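Diguanylate cyclase TpbB (Pseudomonas aeruginosa, PDB 4IOB) catalyses the condensation of two GTP molecules into the second messenger cyclic di-GMP, here represented by its cytoplasmic GGDEF catalytic domain. Local coordinates at residues I121-Y126 against R155-L160. Residues are numbered along the deposited sequence; the frame is centred on the assembly and turned at random.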
loop_
_atom_site.group_PDB
_atom_site.type_symbol
_atom_site.label_atom_id
_atom_site.label_comp_id
_atom_site.label_asym_id
_atom_site.label_seq_id
_atom_site.Cartn_x
_atom_site.Cartn_y
_atom_site.Cartn_z
ATOM N N ILE A 121 5.378 3.314 2.458
ATOM C CA ILE A 121 5.169 2.037 1.785
ATOM C C ILE A 121 6.288 1.036 2.053
ATOM O O ILE A 121 7.469 1.375 1.990
ATOM C CB ILE A 121 5.023 2.226 0.262
ATOM C CG1 ILE A 121 3.966 3.288 -0.045
ATOM C CG2 ILE A 121 4.672 0.906 -0.407
ATOM C CD1 ILE A 121 3.819 3.593 -1.519
ATOM N N GLY A 122 5.900 -0.199 2.352
ATOM C CA GLY A 122 6.852 -1.290 2.535
ATOM C C GLY A 122 6.674 -2.329 1.445
ATOM O O GLY A 122 5.613 -2.944 1.328
ATOM N N ILE A 123 7.716 -2.529 0.645
ATOM C CA ILE A 123 7.620 -3.387 -0.531
ATOM C C ILE A 123 8.270 -4.753 -0.330
ATOM O O ILE A 123 9.467 -4.851 -0.059
ATOM C CB ILE A 123 8.250 -2.708 -1.761
ATOM C CG1 ILE A 123 7.713 -1.284 -1.912
ATOM C CG2 ILE A 123 7.993 -3.531 -3.015
ATOM C CD1 ILE A 123 8.384 -0.491 -3.013
ATOM N N ALA A 124 7.468 -5.806 -0.468
ATOM C CA ALA A 124 7.964 -7.176 -0.391
ATOM C C ALA A 124 7.869 -7.837 -1.761
ATOM O O ALA A 124 6.867 -7.687 -2.461
ATOM C CB ALA A 124 7.181 -7.968 0.641
ATOM N N LEU A 125 8.909 -8.572 -2.139
ATOM C CA LEU A 125 8.987 -9.139 -3.482
ATOM C C LEU A 125 8.998 -10.663 -3.496
ATOM O O LEU A 125 9.490 -11.304 -2.568
ATOM C CB LEU A 125 10.232 -8.619 -4.204
ATOM C CG LEU A 125 10.253 -7.135 -4.570
ATOM C CD1 LEU A 125 11.649 -6.716 -5.007
ATOM C CD2 LEU A 125 9.233 -6.838 -5.658
ATOM N N TYR A 126 8.450 -11.235 -4.564
ATOM C CA TYR A 126 8.548 -12.667 -4.799
ATOM C C TYR A 126 9.332 -12.936 -6.079
ATOM O O TYR A 126 9.140 -12.254 -7.085
ATOM C CB TYR A 126 7.164 -13.308 -4.888
ATOM C CG TYR A 126 7.217 -14.759 -5.307
ATOM C CD1 TYR A 126 7.341 -15.770 -4.363
ATOM C CD2 TYR A 126 7.161 -15.116 -6.647
ATOM C CE1 TYR A 126 7.397 -17.098 -4.742
ATOM C CE2 TYR A 126 7.216 -16.441 -7.036
ATOM C CZ TYR A 126 7.334 -17.426 -6.080
ATOM O OH TYR A 126 7.390 -18.747 -6.462
ATOM N N ARG A 155 9.195 4.998 0.641
ATOM C CA ARG A 155 9.001 3.585 0.352
ATOM C C ARG A 155 10.246 2.820 0.779
ATOM O O ARG A 155 11.346 3.373 0.796
ATOM C CB ARG A 155 8.753 3.381 -1.139
ATOM C CG ARG A 155 9.641 4.253 -2.008
ATOM C CD ARG A 155 10.011 3.561 -3.305
ATOM N NE ARG A 155 11.158 4.208 -3.931
ATOM C CZ ARG A 155 12.397 4.140 -3.457
ATOM N NH1 ARG A 155 12.649 3.459 -2.348
ATOM N NH2 ARG A 155 13.385 4.759 -4.090
ATOM N N ARG A 156 10.075 1.547 1.117
ATOM C CA ARG A 156 11.174 0.753 1.649
ATOM C C ARG A 156 11.066 -0.712 1.243
ATOM O O ARG A 156 10.035 -1.350 1.455
ATOM C CB ARG A 156 11.215 0.882 3.174
ATOM C CG ARG A 156 11.982 -0.216 3.894
ATOM C CD ARG A 156 13.481 0.031 3.889
ATOM N NE ARG A 156 14.139 -0.696 4.971
ATOM C CZ ARG A 156 14.342 -2.011 4.972
ATOM N NH1 ARG A 156 13.935 -2.747 3.946
ATOM N NH2 ARG A 156 14.948 -2.591 5.999
ATOM N N LEU A 157 12.135 -1.238 0.654
ATOM C CA LEU A 157 12.180 -2.644 0.273
ATOM C C LEU A 157 12.689 -3.500 1.421
ATOM O O LEU A 157 13.763 -3.250 1.970
ATOM C CB LEU A 157 13.063 -2.847 -0.958
ATOM C CG LEU A 157 12.408 -2.579 -2.314
ATOM C CD1 LEU A 157 13.443 -2.660 -3.426
ATOM C CD2 LEU A 157 11.271 -3.559 -2.563
ATOM N N ALA A 158 11.912 -4.514 1.777
ATOM C CA ALA A 158 12.287 -5.410 2.854
ATOM C C ALA A 158 13.678 -5.994 2.637
ATOM O O ALA A 158 14.149 -6.128 1.507
ATOM C CB ALA A 158 11.262 -6.525 2.994
ATOM N N GLU A 159 14.330 -6.318 3.746
ATOM C CA GLU A 159 15.530 -7.134 3.750
ATOM C C GLU A 159 15.581 -7.749 5.140
ATOM O O GLU A 159 14.926 -7.258 6.060
ATOM C CB GLU A 159 16.780 -6.301 3.461
ATOM C CG GLU A 159 17.972 -7.129 2.997
ATOM C CD GLU A 159 17.715 -7.840 1.680
ATOM O OE1 GLU A 159 17.627 -9.088 1.683
ATOM O OE2 GLU A 159 17.596 -7.153 0.642
ATOM N N LEU A 160 16.343 -8.824 5.296
ATOM C CA LEU A 160 16.335 -9.580 6.546
ATOM C C LEU A 160 16.255 -8.688 7.786
ATOM O O LEU A 160 17.097 -7.812 7.990
ATOM C CB LEU A 160 17.551 -10.502 6.615
ATOM C CG LEU A 160 17.919 -11.142 5.275
ATOM C CD1 LEU A 160 16.661 -11.585 4.536
ATOM C CD2 LEU A 160 18.721 -10.166 4.425
#
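Leu-157 lays its CD2 methyl against the flank of Ile-123, its partner on the neighbouring parallel strand, where it packs on CB and the CG2 branch. CG of the leucine lies anti to its carbonyl carbon (chi1 -83°), and from it the CD2 branch reaches over toward strand 119-126 while CD1 points away. The same CD2 methyl meets CD1 of Leu-125 at 4.0 Å. The two leucines pass each other at a slant. On this face Ile-121 stands beside Arg-155, CB to CB at 4.1 Å; the arginine then turns its guanidinium end away, where NE forms a salt bridge with Asp-97 of helix 89-102. That helix also packs on Ile-121, Ile-123 and Leu-157. Arg-156, Ala-158 and Ala-124 touch helix 133-150.

Three backbone hydrogen bonds join the segments. Arg-156 N donates to Ile-121 O at 2.8 Å in a bent hydrogen bond (131°). The bond from Ile-123 N to Arg-156 O (2.7 Å) is nearly straight at 172°. Ala-158 N closes the series on Ile-123 O at 3.1 Å, just where strand 155-157 gives way to loop.

The pairing completes a beta-alpha-beta unit through helix 133-150 and adds an outermost strand to the GGDEF sheet. Its chemistry is divided: main-chain bonds set the register, aliphatic contacts between Ile-123, Leu-125 and Leu-157 form on one face, and the charged end of Arg-155 probably gains its balance outside the pairing.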